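Local coordinates for SIRV coat protein (Sulfolobus islandicus rudivirus 1 variant YNP, PDB 3F2E), which is a coat protein of a rod-shaped archaeal virus and probably packs around its DNA, with a C-terminal domain folded as a four-helix bundle, at residues L37-A42 / D79-S84. Numbering follows the deposited sequence.
Sequences LKVARA and DIITGS
With chi1 at 172°, V39 extends CG1 anti to its backbone N, and I81 does the same with its branch methyl CG2, so that the two helices meet largely through methyl groups. T82 is turned differently: chi1 of 74° sets OG1 between the backbone N and the carbonyl carbon, which leaves CG2 beside the N and aimed at helix 29-46. The tightest approach follows, V39 CG1 lying 3.8 Å from T82 CG2, with the two side chains crossing at about a right angle. Beside it, I81 CG2 settles against A40, 4.1 Å from both its CA and its CB; with so small a residue opposite, the isoleucine methyl reaches the helix backbone itself. V39 CG1 lies near I81 CG2 as well, at 4.3 Å, which ties the two pairs into one apolar patch. The backbones come closest at this level, A40 CA to I81 CA being 6.6 Å.

T82 illustrates how one residue can serve two neighbours. While its methyl packs on V39, its hydroxyl turns back to its own chain, bonding to the carbonyl O of T78 and accepting the backbone N-H of S84 (S84 N to T82 OG1 3.2 Å, 161° at the hydrogen) in an ST turn. This turn begins on the last residue of helix 71-82, and G83, just after it, adopts positive phi. Around the patch, V11 of helix 9-22 touches A40 and V89 touches T82. The contact joins helix 29-46 to the C-terminal end of helix 71-82 within the four-helix bundle that this coat-protein domain forms.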
# COMPACT_ATOMS: atom_id res chain seq x y z
N LEU A 37 -1.63 -2.68 5.08
CA LEU A 37 -1.27 -2.83 6.49
C LEU A 37 0.25 -2.84 6.69
O LEU A 37 0.77 -2.23 7.63
CB LEU A 37 -1.89 -4.11 7.06
CG LEU A 37 -1.57 -4.39 8.53
CD1 LEU A 37 -1.91 -3.18 9.41
CD2 LEU A 37 -2.30 -5.64 9.02
N LYS A 38 0.95 -3.53 5.79
CA LYS A 38 2.41 -3.57 5.87
C LYS A 38 3.03 -2.18 5.63
O LYS A 38 4.00 -1.80 6.30
CB LYS A 38 2.99 -4.61 4.91
CG LYS A 38 2.67 -6.05 5.30
CD LYS A 38 3.41 -7.05 4.41
CE LYS A 38 3.01 -8.47 4.74
NZ LYS A 38 3.31 -8.82 6.15
N VAL A 39 2.48 -1.43 4.68
CA VAL A 39 2.97 -0.07 4.45
C VAL A 39 2.72 0.81 5.68
O VAL A 39 3.61 1.55 6.12
CB VAL A 39 2.33 0.56 3.18
CG1 VAL A 39 2.69 2.04 3.07
CG2 VAL A 39 2.76 -0.22 1.93
N ALA A 40 1.53 0.71 6.26
CA ALA A 40 1.20 1.51 7.45
C ALA A 40 2.12 1.19 8.63
O ALA A 40 2.60 2.10 9.31
CB ALA A 40 -0.27 1.32 7.83
N ARG A 41 2.36 -0.10 8.87
CA ARG A 41 3.25 -0.52 9.95
C ARG A 41 4.68 -0.01 9.74
O ARG A 41 5.34 0.43 10.69
CB ARG A 41 3.25 -2.04 10.11
CG ARG A 41 2.13 -2.56 10.98
CD ARG A 41 2.55 -3.84 11.67
NE ARG A 41 2.86 -4.87 10.69
CZ ARG A 41 1.99 -5.79 10.28
NH1 ARG A 41 2.35 -6.69 9.38
NH2 ARG A 41 0.76 -5.81 10.79
N ALA A 42 5.15 -0.07 8.50
CA ALA A 42 6.48 0.44 8.16
C ALA A 42 6.57 1.94 8.41
O ALA A 42 7.56 2.42 8.97
CB ALA A 42 6.82 0.12 6.71
N ASP A 79 -0.20 5.99 -1.76
CA ASP A 79 -0.52 7.41 -1.71
C ASP A 79 -1.53 7.77 -0.61
O ASP A 79 -1.35 8.76 0.10
CB ASP A 79 -1.06 7.88 -3.06
CG ASP A 79 -1.41 9.36 -3.04
OD1 ASP A 79 -0.48 10.19 -3.02
OD2 ASP A 79 -2.62 9.69 -3.01
N ILE A 80 -2.58 6.97 -0.48
CA ILE A 80 -3.64 7.32 0.48
C ILE A 80 -3.16 7.10 1.92
O ILE A 80 -3.61 7.77 2.85
CB ILE A 80 -4.98 6.59 0.17
CG1 ILE A 80 -6.15 7.32 0.82
CG2 ILE A 80 -4.93 5.12 0.59
CD1 ILE A 80 -7.51 6.93 0.28
N ILE A 81 -2.22 6.18 2.10
CA ILE A 81 -1.68 5.90 3.42
C ILE A 81 -0.55 6.85 3.85
O ILE A 81 -0.54 7.32 5.00
CB ILE A 81 -1.20 4.43 3.54
CG1 ILE A 81 -2.39 3.48 3.37
CG2 ILE A 81 -0.52 4.19 4.89
CD1 ILE A 81 -1.99 2.01 3.24
N THR A 82 0.36 7.17 2.94
CA THR A 82 1.55 7.96 3.27
C THR A 82 1.53 9.41 2.78
O THR A 82 2.28 10.24 3.29
CB THR A 82 2.84 7.32 2.69
OG1 THR A 82 2.89 7.54 1.28
CG2 THR A 82 2.89 5.84 3.00
N GLY A 83 0.70 9.70 1.78
CA GLY A 83 0.66 11.02 1.17
C GLY A 83 1.40 11.13 -0.16
O GLY A 83 1.32 12.15 -0.84
N SER A 84 2.12 10.07 -0.53
CA SER A 84 2.89 10.02 -1.77
C SER A 84 2.78 8.62 -2.39
O SER A 84 2.81 7.63 -1.67
CB SER A 84 4.37 10.32 -1.49
OG SER A 84 5.20 9.98 -2.59